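Local coordinates for phosphate binding protein (Planctomyces limnophilus, PDB 4JWO) that probably binds inorganic phosphate as a PstS-family receptor and serves its transport across the cytoplasmic membrane, at residues V146-N149 with F154-C157; P150-A155 with S174-V179; A161-I166 with G236-F241. All coordinates share one frame; numbering follows the deposited sequence. Where two conformers were deposited one is given.

Contact 1 (V146-N149 with F154-C157)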
ATOM      1  N   VAL A 146     -12.204  -1.539  -4.822  1.00 13.75           N
ATOM      2  CA  VAL A 146     -13.478  -1.953  -4.258  1.00 11.52           C
ATOM      3  C   VAL A 146     -14.278  -2.571  -5.393  1.00 13.81           C
ATOM      4  O   VAL A 146     -14.367  -1.999  -6.484  1.00 14.42           O
ATOM      5  CB  VAL A 146     -14.231  -0.750  -3.695  1.00 12.84           C
ATOM      6  CG1 VAL A 146     -15.619  -1.153  -3.234  1.00 17.07           C
ATOM      7  CG2 VAL A 146     -13.425  -0.143  -2.549  1.00 15.30           C
ATOM      8  N   VAL A 147     -14.829  -3.757  -5.156  1.00 13.37           N
ATOM      9  CA  VAL A 147     -15.539  -4.471  -6.203  1.00 12.32           C
ATOM     10  C   VAL A 147     -16.958  -4.822  -5.793  1.00 15.19           C
ATOM     11  O   VAL A 147     -17.250  -5.037  -4.621  1.00 14.71           O
ATOM     12  CB  VAL A 147     -14.792  -5.770  -6.609  1.00 14.90           C
ATOM     13  CG1 VAL A 147     -13.454  -5.432  -7.251  1.00 16.16           C
ATOM     14  CG2 VAL A 147     -14.582  -6.682  -5.390  1.00 16.89           C
ATOM     15  N   ILE A 148     -17.840  -4.843  -6.779  1.00 13.22           N
ATOM     16  CA  ILE A 148     -19.197  -5.327  -6.615  1.00 13.95           C
ATOM     17  C   ILE A 148     -19.465  -6.405  -7.657  1.00 17.02           C
ATOM     18  O   ILE A 148     -18.655  -6.629  -8.566  1.00 14.77           O
ATOM     19  CB  ILE A 148     -20.223  -4.179  -6.708  1.00 14.21           C
ATOM     20  CG1 ILE A 148     -20.018  -3.374  -7.993  1.00 14.01           C
ATOM     21  CG2 ILE A 148     -20.093  -3.274  -5.492  1.00 15.69           C
ATOM     22  CD1 ILE A 148     -21.019  -2.209  -8.186  1.00 15.05           C
ATOM     23  N   ASN A 149     -20.587  -7.097  -7.527  1.00 14.47           N
ATOM     24  CA  ASN A 149     -20.946  -8.108  -8.498  1.00 14.70           C
ATOM     25  C   ASN A 149     -21.356  -7.394  -9.774  1.00 18.50           C
ATOM     26  O   ASN A 149     -21.948  -6.321  -9.705  1.00 17.95           O
ATOM     27  CB  ASN A 149     -22.107  -8.933  -7.955  1.00 17.52           C
ATOM     28  CG  ASN A 149     -22.454 -10.088  -8.843  1.00 18.78           C
ATOM     29  OD1 ASN A 149     -23.241  -9.952  -9.786  1.00 20.81           O
ATOM     30  ND2 ASN A 149     -21.874 -11.252  -8.551  1.00 18.79           N
ATOM     31  N   PHE A 154     -26.361  -0.242  -9.444  1.00 18.17           N
ATOM     32  CA  PHE A 154     -26.718   0.936  -8.662  1.00 17.76           C
ATOM     33  C   PHE A 154     -25.554   1.507  -7.857  1.00 15.38           C
ATOM     34  O   PHE A 154     -25.560   2.696  -7.523  1.00 17.44           O
ATOM     35  CB  PHE A 154     -27.918   0.649  -7.736  1.00 16.69           C
ATOM     36  CG  PHE A 154     -27.662  -0.443  -6.735  1.00 14.75           C
ATOM     37  CD1 PHE A 154     -27.065  -0.160  -5.516  1.00 17.40           C
ATOM     38  CD2 PHE A 154     -27.989  -1.759  -7.028  1.00 17.08           C
ATOM     39  CE1 PHE A 154     -26.807  -1.166  -4.602  1.00 17.62           C
ATOM     40  CE2 PHE A 154     -27.744  -2.770  -6.109  1.00 15.11           C
ATOM     41  CZ  PHE A 154     -27.147  -2.472  -4.900  1.00 14.80           C
ATOM     42  N   ALA A 155     -24.565   0.676  -7.522  1.00 16.82           N
ATOM     43  CA  ALA A 155     -23.424   1.144  -6.719  1.00 15.72           C
ATOM     44  C   ALA A 155     -22.150   1.314  -7.536  1.00 16.12           C
ATOM     45  O   ALA A 155     -21.042   1.126  -7.019  1.00 15.23           O
ATOM     46  CB  ALA A 155     -23.178   0.213  -5.534  1.00 15.97           C
ATOM     47  N   GLU A 156     -22.294   1.697  -8.797  1.00 16.89           N
ATOM     48  CA  GLU A 156     -21.147   1.774  -9.707  1.00 17.43           C
ATOM     49  C   GLU A 156     -20.140   2.859  -9.340  1.00 16.52           C
ATOM     50  O   GLU A 156     -18.960   2.768  -9.688  1.00 17.88           O
ATOM     51  CB  GLU A 156     -21.608   1.910 -11.159  1.00 20.52           C
ATOM     52  CG  GLU A 156     -22.344   0.665 -11.623  1.00 18.70           C
ATOM     53  CD  GLU A 156     -22.667   0.698 -13.091  1.00 26.72           C
ATOM     54  OE1 GLU A 156     -22.443   1.757 -13.714  1.00 28.96           O
ATOM     55  OE2 GLU A 156     -23.141  -0.336 -13.623  1.00 24.16           O
ATOM     56  N   CYS A 157     -20.620   3.892  -8.653  1.00 17.13           N
ATOM     57  CA  CYS A 157     -19.760   4.939  -8.111  1.00 15.91           C
ATOM     58  C   CYS A 157     -20.119   5.135  -6.647  1.00 18.72           C
ATOM     59  O   CYS A 157     -21.295   5.250  -6.306  1.00 26.41           O
ATOM     60  CB  CYS A 157     -19.949   6.257  -8.860  1.00 14.94           C
ATOM     61  SG  CYS A 157     -18.855   7.532  -8.139  1.00 22.53           S
TER

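Contact 2 (P150-A155 with S174-V179)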
ATOM      1  N   PRO A 150     -21.028  -7.961 -10.945  1.00 17.89           N
ATOM      2  CA  PRO A 150     -21.378  -7.239 -12.174  1.00 19.07           C
ATOM      3  C   PRO A 150     -22.873  -6.975 -12.331  1.00 19.85           C
ATOM      4  O   PRO A 150     -23.234  -6.053 -13.067  1.00 20.79           O
ATOM      5  CB  PRO A 150     -20.871  -8.173 -13.279  1.00 23.50           C
ATOM      6  CG  PRO A 150     -19.706  -8.863 -12.643  1.00 21.81           C
ATOM      7  CD  PRO A 150     -20.187  -9.138 -11.232  1.00 19.98           C
ATOM      8  N   ALA A 151     -23.722  -7.760 -11.663  1.00 19.34           N
ATOM      9  CA  ALA A 151     -25.174  -7.562 -11.750  1.00 21.49           C
ATOM     10  C   ALA A 151     -25.645  -6.332 -10.970  1.00 21.55           C
ATOM     11  O   ALA A 151     -26.792  -5.911 -11.105  1.00 22.51           O
ATOM     12  CB  ALA A 151     -25.915  -8.793 -11.279  1.00 24.31           C
ATOM     13  N   ASN A 152     -24.764  -5.765 -10.153  1.00 17.32           N
ATOM     14  CA  ASN A 152     -25.055  -4.543  -9.397  1.00 17.34           C
ATOM     15  C   ASN A 152     -24.868  -3.328 -10.304  1.00 18.13           C
ATOM     16  O   ASN A 152     -23.751  -3.027 -10.715  1.00 18.74           O
ATOM     17  CB  ASN A 152     -24.091  -4.467  -8.200  1.00 16.55           C
ATOM     18  CG  ASN A 152     -24.373  -3.296  -7.268  1.00 15.98           C
ATOM     19  OD1 ASN A 152     -24.854  -2.243  -7.689  1.00 16.22           O
ATOM     20  ND2 ASN A 152     -24.053  -3.476  -5.988  1.00 16.93           N
ATOM     21  N   THR A 153     -25.957  -2.628 -10.620  1.00 19.59           N
ATOM     22  CA  THR A 153     -25.851  -1.456 -11.484  1.00 19.48           C
ATOM     23  C   THR A 153     -26.154  -0.154 -10.755  1.00 20.88           C
ATOM     24  O   THR A 153     -26.199   0.914 -11.375  1.00 25.75           O
ATOM     25  CB  THR A 153     -26.779  -1.563 -12.700  1.00 24.61           C
ATOM     26  OG1 THR A 153     -28.111  -1.785 -12.240  1.00 30.37           O
ATOM     27  CG2 THR A 153     -26.342  -2.717 -13.608  1.00 29.67           C
ATOM     28  N   PHE A 154     -26.361  -0.242  -9.444  1.00 18.17           N
ATOM     29  CA  PHE A 154     -26.718   0.936  -8.662  1.00 17.76           C
ATOM     30  C   PHE A 154     -25.554   1.507  -7.857  1.00 15.38           C
ATOM     31  O   PHE A 154     -25.560   2.696  -7.523  1.00 17.44           O
ATOM     32  CB  PHE A 154     -27.918   0.649  -7.736  1.00 16.69           C
ATOM     33  CG  PHE A 154     -27.662  -0.443  -6.735  1.00 14.75           C
ATOM     34  CD1 PHE A 154     -27.065  -0.160  -5.516  1.00 17.40           C
ATOM     35  CD2 PHE A 154     -27.989  -1.759  -7.028  1.00 17.08           C
ATOM     36  CE1 PHE A 154     -26.807  -1.166  -4.602  1.00 17.62           C
ATOM     37  CE2 PHE A 154     -27.744  -2.770  -6.109  1.00 15.11           C
ATOM     38  CZ  PHE A 154     -27.147  -2.472  -4.900  1.00 14.80           C
ATOM     39  N   ALA A 155     -24.565   0.676  -7.522  1.00 16.82           N
ATOM     40  CA  ALA A 155     -23.424   1.144  -6.719  1.00 15.72           C
ATOM     41  C   ALA A 155     -22.150   1.314  -7.536  1.00 16.12           C
ATOM     42  O   ALA A 155     -21.042   1.126  -7.019  1.00 15.23           O
ATOM     43  CB  ALA A 155     -23.178   0.213  -5.534  1.00 15.97           C
ATOM     44  N   SER A 174     -26.265  -3.095   7.202  1.00 24.70           N
ATOM     45  CA  SER A 174     -26.455  -4.455   6.738  1.00 25.07           C
ATOM     46  C   SER A 174     -27.111  -4.489   5.373  1.00 20.69           C
ATOM     47  O   SER A 174     -27.104  -5.520   4.726  1.00 20.55           O
ATOM     48  CB  SER A 174     -27.292  -5.251   7.741  1.00 32.14           C
ATOM     49  OG  SER A 174     -28.586  -4.690   7.857  1.00 33.25           O
ATOM     50  N   LYS A 175     -27.683  -3.362   4.946  1.00 20.42           N
ATOM     51  CA  LYS A 175     -28.447  -3.301   3.706  1.00 18.55           C
ATOM     52  C   LYS A 175     -28.010  -2.143   2.825  1.00 17.04           C
ATOM     53  O   LYS A 175     -27.642  -1.078   3.315  1.00 18.37           O
ATOM     54  CB  LYS A 175     -29.942  -3.150   4.006  1.00 22.93           C
ATOM     55  CG  LYS A 175     -30.561  -4.346   4.682  1.00 22.54           C
ATOM     56  CD  LYS A 175     -32.003  -4.073   5.073  1.00 32.93           C
ATOM     57  CE  LYS A 175     -32.675  -5.342   5.575  1.00 48.14           C
ATOM     58  NZ  LYS A 175     -34.118  -5.127   5.881  1.00 57.14           N
ATOM     59  N   TRP A 176     -28.088  -2.340   1.518  1.00 15.53           N
ATOM     60  CA  TRP A 176     -27.689  -1.288   0.591  1.00 14.86           C
ATOM     61  C   TRP A 176     -28.522  -0.018   0.774  1.00 17.10           C
ATOM     62  O   TRP A 176     -28.018   1.091   0.596  1.00 17.63           O
ATOM     63  CB  TRP A 176     -27.790  -1.797  -0.847  1.00 15.17           C
ATOM     64  CG  TRP A 176     -26.721  -2.776  -1.216  1.00 14.90           C
ATOM     65  CD1 TRP A 176     -26.829  -4.133  -1.238  1.00 16.96           C
ATOM     66  CD2 TRP A 176     -25.386  -2.473  -1.640  1.00 15.48           C
ATOM     67  NE1 TRP A 176     -25.649  -4.701  -1.650  1.00 15.92           N
ATOM     68  CE2 TRP A 176     -24.743  -3.697  -1.914  1.00 16.03           C
ATOM     69  CE3 TRP A 176     -24.674  -1.281  -1.822  1.00 15.65           C
ATOM     70  CZ2 TRP A 176     -23.415  -3.771  -2.348  1.00 17.84           C
ATOM     71  CZ3 TRP A 176     -23.359  -1.352  -2.259  1.00 19.59           C
ATOM     72  CH2 TRP A 176     -22.747  -2.592  -2.523  1.00 18.13           C
ATOM     73  N   SER A 177     -29.799  -0.185   1.122  1.00 17.01           N
ATOM     74  CA  SER A 177     -30.734   0.933   1.293  1.00 18.56           C
ATOM     75  C   SER A 177     -30.284   1.870   2.405  1.00 22.49           C
ATOM     76  O   SER A 177     -30.734   3.021   2.494  1.00 25.04           O
ATOM     77  CB  SER A 177     -32.133   0.406   1.623  1.00 21.58           C
ATOM     78  OG  SER A 177     -32.072  -0.445   2.759  1.00 22.68           O
ATOM     79  N   GLU A 178     -29.423   1.358   3.272  1.00 19.02           N
ATOM     80  CA  GLU A 178     -28.932   2.119   4.409  1.00 19.56           C
ATOM     81  C   GLU A 178     -27.706   2.950   4.045  1.00 23.80           C
ATOM     82  O   GLU A 178     -27.295   3.817   4.814  1.00 28.32           O
ATOM     83  CB  GLU A 178     -28.603   1.171   5.579  1.00 23.24           C
ATOM     84  CG  GLU A 178     -29.836   0.556   6.219  1.00 29.89           C
ATOM     85  CD  GLU A 178     -29.517  -0.585   7.172  1.00 38.61           C
ATOM     86  OE1 GLU A 178     -28.470  -1.233   6.994  1.00 26.64           O
ATOM     87  OE2 GLU A 178     -30.319  -0.840   8.097  1.00 42.81           O
ATOM     88  N   VAL A 179     -27.123   2.689   2.876  1.00 20.12           N
ATOM     89  CA  VAL A 179     -25.930   3.413   2.441  1.00 21.19           C
ATOM     90  C   VAL A 179     -26.299   4.687   1.692  1.00 23.02           C
ATOM     91  O   VAL A 179     -25.777   5.758   1.969  1.00 23.88           O
ATOM     92  CB  VAL A 179     -25.022   2.539   1.561  1.00 20.28           C
ATOM     93  CG1 VAL A 179     -23.729   3.291   1.218  1.00 18.18           C
ATOM     94  CG2 VAL A 179     -24.705   1.240   2.281  1.00 19.51           C
TER

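Contact 3 (A161-I166 with G236-F241)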
ATOM      1  N   ALA A 161     -16.961   8.474   1.951  1.00 19.67           N
ATOM      2  CA  ALA A 161     -17.894   8.590   3.065  1.00 20.85           C
ATOM      3  C   ALA A 161     -18.858   7.402   3.111  1.00 21.19           C
ATOM      4  O   ALA A 161     -19.156   6.890   4.190  1.00 21.90           O
ATOM      5  CB  ALA A 161     -18.654   9.903   3.004  1.00 22.81           C
ATOM      6  N   GLU A 162     -19.343   6.963   1.951  1.00 18.09           N
ATOM      7  CA  GLU A 162     -20.230   5.804   1.915  1.00 18.51           C
ATOM      8  C   GLU A 162     -19.506   4.533   2.315  1.00 19.61           C
ATOM      9  O   GLU A 162     -20.048   3.697   3.035  1.00 19.12           O
ATOM     10  CB  GLU A 162     -20.884   5.647   0.541  1.00 16.68           C
ATOM     11  CG  GLU A 162     -22.019   6.619   0.361  1.00 20.08           C
ATOM     12  CD  GLU A 162     -22.426   6.806  -1.080  1.00 22.41           C
ATOM     13  OE1 GLU A 162     -21.680   6.378  -1.989  1.00 19.83           O
ATOM     14  OE2 GLU A 162     -23.507   7.395  -1.302  1.00 23.52           O
ATOM     15  N   LEU A 163     -18.268   4.394   1.861  1.00 17.98           N
ATOM     16  CA  LEU A 163     -17.484   3.228   2.245  1.00 16.55           C
ATOM     17  C   LEU A 163     -17.234   3.218   3.753  1.00 19.11           C
ATOM     18  O   LEU A 163     -17.231   2.155   4.387  1.00 18.35           O
ATOM     19  CB  LEU A 163     -16.186   3.172   1.435  1.00 15.63           C
ATOM     20  CG  LEU A 163     -16.433   2.857  -0.059  1.00 16.58           C
ATOM     21  CD1 LEU A 163     -15.202   3.162  -0.917  1.00 19.15           C
ATOM     22  CD2 LEU A 163     -16.866   1.404  -0.266  1.00 18.76           C
ATOM     23  N   ASN A 164     -17.043   4.399   4.333  1.00 17.73           N
ATOM     24  CA  ASN A 164     -16.847   4.517   5.776  1.00 17.32           C
ATOM     25  C   ASN A 164     -18.127   4.167   6.522  1.00 22.29           C
ATOM     26  O   ASN A 164     -18.106   3.511   7.553  1.00 19.29           O
ATOM     27  CB  ASN A 164     -16.343   5.924   6.141  1.00 16.44           C
ATOM     28  CG  ASN A 164     -16.344   6.179   7.627  1.00 22.99           C
ATOM     29  OD1 ASN A 164     -17.075   7.046   8.111  1.00 30.22           O
ATOM     30  ND2 ASN A 164     -15.523   5.435   8.368  1.00 20.72           N
ATOM     31  N   LYS A 165     -19.256   4.591   5.975  1.00 22.15           N
ATOM     32  CA  LYS A 165     -20.549   4.262   6.550  1.00 21.60           C
ATOM     33  C   LYS A 165     -20.719   2.740   6.657  1.00 20.04           C
ATOM     34  O   LYS A 165     -21.290   2.231   7.621  1.00 21.17           O
ATOM     35  CB  LYS A 165     -21.649   4.864   5.666  1.00 24.53           C
ATOM     36  CG  LYS A 165     -23.012   4.929   6.292  1.00 34.22           C
ATOM     37  CD  LYS A 165     -23.969   5.629   5.333  1.00 33.15           C
ATOM     38  CE  LYS A 165     -25.311   5.907   5.973  1.00 38.19           C
ATOM     39  NZ  LYS A 165     -26.231   6.538   4.986  1.00 40.04           N
ATOM     40  N   ILE A 166     -20.206   2.025   5.663  1.00 18.03           N
ATOM     41  CA  ILE A 166     -20.305   0.565   5.620  1.00 17.67           C
ATOM     42  C   ILE A 166     -19.265  -0.113   6.523  1.00 16.59           C
ATOM     43  O   ILE A 166     -19.585  -1.047   7.261  1.00 17.75           O
ATOM     44  CB  ILE A 166     -20.105   0.053   4.186  1.00 18.67           C
ATOM     45  CG1 ILE A 166     -21.281   0.472   3.295  1.00 16.54           C
ATOM     46  CG2 ILE A 166     -19.960  -1.462   4.169  1.00 19.37           C
ATOM     47  CD1 ILE A 166     -20.993   0.317   1.832  1.00 18.36           C
ATOM     48  N   GLY A 236     -25.282  -9.250  -4.125  1.00 19.73           N
ATOM     49  CA  GLY A 236     -25.213  -8.105  -3.242  1.00 19.03           C
ATOM     50  C   GLY A 236     -23.858  -7.882  -2.600  1.00 15.73           C
ATOM     51  O   GLY A 236     -23.753  -7.167  -1.603  1.00 17.29           O
ATOM     52  N   ALA A 237     -22.809  -8.484  -3.158  1.00 16.12           N
ATOM     53  CA  ALA A 237     -21.485  -8.397  -2.545  1.00 14.06           C
ATOM     54  C   ALA A 237     -20.806  -7.040  -2.679  1.00 16.05           C
ATOM     55  O   ALA A 237     -21.008  -6.300  -3.635  1.00 16.35           O
ATOM     56  CB  ALA A 237     -20.567  -9.472  -3.127  1.00 20.09           C
ATOM     57  N   LEU A 238     -19.984  -6.716  -1.693  1.00 14.67           N
ATOM     58  CA  LEU A 238     -19.064  -5.585  -1.774  0.53 15.48           C
ATOM     59  C   LEU A 238     -17.745  -6.086  -1.204  1.00 18.10           C
ATOM     60  O   LEU A 238     -17.730  -6.576  -0.088  1.00 16.39           O
ATOM     61  CB  LEU A 238     -19.576  -4.421  -0.925  0.53 15.25           C
ATOM     62  CG  LEU A 238     -18.670  -3.189  -0.820  0.53 19.44           C
ATOM     63  CD1 LEU A 238     -18.730  -2.394  -2.100  0.53 17.71           C
ATOM     64  CD2 LEU A 238     -19.037  -2.304   0.362  0.53 23.08           C
ATOM     65  N   GLY A 239     -16.656  -5.971  -1.950  1.00 15.23           N
ATOM     66  CA  GLY A 239     -15.386  -6.479  -1.454  1.00 13.95           C
ATOM     67  C   GLY A 239     -14.259  -5.505  -1.706  1.00 13.64           C
ATOM     68  O   GLY A 239     -14.416  -4.548  -2.458  1.00 14.75           O
ATOM     69  N   TYR A 240     -13.124  -5.721  -1.050  1.00 14.20           N
ATOM     70  CA  TYR A 240     -11.916  -4.977  -1.394  1.00 12.77           C
ATOM     71  C   TYR A 240     -10.705  -5.880  -1.360  1.00 14.14           C
ATOM     72  O   TYR A 240     -10.652  -6.835  -0.586  1.00 14.87           O
ATOM     73  CB  TYR A 240     -11.699  -3.753  -0.483  1.00 11.91           C
ATOM     74  CG  TYR A 240     -11.271  -4.048   0.942  1.00 13.06           C
ATOM     75  CD1 TYR A 240      -9.925  -4.133   1.279  1.00 13.24           C
ATOM     76  CD2 TYR A 240     -12.211  -4.202   1.957  1.00 14.48           C
ATOM     77  CE1 TYR A 240      -9.522  -4.383   2.588  1.00 13.70           C
ATOM     78  CE2 TYR A 240     -11.816  -4.467   3.281  1.00 15.11           C
ATOM     79  CZ  TYR A 240     -10.468  -4.543   3.580  1.00 15.72           C
ATOM     80  OH  TYR A 240     -10.056  -4.782   4.878  1.00 16.96           O
ATOM     81  N   PHE A 241      -9.743  -5.563  -2.217  1.00 13.57           N
ATOM     82  CA  PHE A 241      -8.472  -6.281  -2.304  1.00 13.45           C
ATOM     83  C   PHE A 241      -7.557  -5.536  -3.263  1.00 18.73           C
ATOM     84  O   PHE A 241      -7.958  -4.546  -3.866  1.00 16.05           O
ATOM     85  CB  PHE A 241      -8.627  -7.780  -2.673  1.00 14.90           C
ATOM     86  CG  PHE A 241      -9.671  -8.074  -3.737  1.00 16.27           C
ATOM     87  CD1 PHE A 241      -9.460  -7.734  -5.067  1.00 15.71           C
ATOM     88  CD2 PHE A 241     -10.846  -8.720  -3.399  1.00 15.10           C
ATOM     89  CE1 PHE A 241     -10.429  -8.025  -6.049  1.00 17.26           C
ATOM     90  CE2 PHE A 241     -11.802  -9.026  -4.368  1.00 17.19           C
ATOM     91  CZ  PHE A 241     -11.596  -8.668  -5.687  1.00 15.64           C
TER

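Contact 1 (V146-N149 with F154-C157)
Ile148, the last residue of strand 134-148, faces Ala155 on the returning chain with their CA atoms 7.7 Å apart, so that residues 149 to 154 form a short loop whose two ends meet through the Ile148 side chain, with no hydrogen bond across the two segments. The loop belongs to one lobe of the two-lobed PBP fold, at the end of strand 134-148, which lies between 237-242 and 254-259, antiparallel to both. Ile148 does nearly all the touching. Its CG1 stands between the backbone N and the carbonyl carbon (chi1 53°), and the fully extended second torsion (chi2 179°) then carries CD1 out toward the loop. There the methyl lies against the peptide group joining Ala155 to Glu156, with Ile148 CD1 3.5 Å from Ala155 O and 4.2 Å from Glu156 N. The contact is small, about 99 Å² in total, yet both Ile148 and Ala155 are buried. The CB of Glu156 points away from the strand, and its OE2 forms a salt bridge with Lys254. The ammonium group of Lys254 also donates hydrogen bonds to the carbonyl oxygens of Pro150 and Asn152, which gathers several parts of the loop round one charge. One residue further on, Cys157 is tied by a disulfide to Cys266, fixing the outgoing chain covalently to a distant part of the sequence. The other branch of Ile148 serves a different neighbour, Trp176, while on the loop side Ile148 CD1 meets Ala155 CB at 4.2 Å.

Contact 2 (P150-A155 with S174-V179)
Phe154 drives the edge of its ring against one face of the Trp176 indole, a T-shaped stack with the planes at 84° and the centroid of the phenyl ring 5.0 Å from that of the five-membered ring. The leading atom, Phe154 CE1, comes to 3.5 Å from Trp176 CE3. On the same indole face, over the benzene half and offset toward its rim, Asn152 ND2 lies 3.7 Å from Trp176 CZ2, its amide plane steeply inclined to the ring. In the Asn152 carboxamide, OD1 accepts from Phe154 N at 3.1 Å, an Asx turn, and from Ala155 N at 2.9 Å, the wider Asx motif. Because Phe154 places CG between its backbone N and carbonyl carbon (chi1 61°), the ring folds back over that same oxygen. Ala155 CB adds an oblique contact, 3.6 Å from Trp176 CZ3. Trp176 NE1 hydrogen-bonds to Gly236 O. Replacing Trp176 with alanine is likely to leave the Phe154 edge and the Ala155 methyl facing a gap, and Gly236 O without that donor. The indole, carried by the 3-10 turn 176-178 that follows helix 160-167, thus reaches between the loop leaving strand 134-148 and the start of strand 237-242.

Contact 3 (A161-I166 with G236-F241)
Leu238 reaches off its strand with CG swung directly opposite the backbone N (chi1 176°), while Ile166 sets CG1 opposite its carbonyl carbon (chi1 -68°), and the two side chains come together tip to tip. Their backbones remain well apart, the CA atoms of Ile166 and Leu238 being 9.7 Å from each other, so the space between helix and strand is bridged wholly by hydrocarbon. Leu238 CD2 meets both branches of the isoleucine: it lies 3.6 Å from Ile166 CD1 and 4.0 Å from Ile166 CG2. Leu238 was modelled in two conformers, and these distances hold for the one described here. One helical turn earlier, Leu163 brings its tip to the same methyl more loosely, with Leu163 CD2 4.3 Å from Leu238 CD2. The three residues are buried, and the leucine and isoleucine of the helix form a short apolar ridge facing the sheet. Around them the packing extends through Val146 beside Leu163 and Leu238, and Leu190 beside Ile166 and Leu238. On the flank of the helix, Lys165 NZ hydrogen-bonds to the carbonyl oxygens of Glu178 and Val179 and so fastens the helix to the following loop. Strand 237-242 lies between 134-148, antiparallel to it, and 189-192, parallel to it, and Leu238 points from this strand toward helix 160-167. A helix laid by its apolar side over one face of a mixed sheet is the usual build of the α/β lobes in type 2 periplasmic binding proteins, the group to which PstS receptors belong.

In the fold
From the N terminus, contact 1 comes first and closes the short loop between strands 134-148 and 157-159. Contact 2 starts within that loop, sharing Phe154 and Ala155 with contact 1, and ends beyond helix 160-167, closing a wider excursion. Contact 3 opens on that helix, before contact 2 has closed, and ends much later on strand 237-242, so contacts 2 and 3 cross, whereas contacts 1 and 3 follow in series. All three lie in one lobe. Val147 N probably bonds to Gly239 O, joining strand 146-148 of contact 1 to the strand of contact 3, and Val179 packs on Ile166, joining segment 174-179 to the helix.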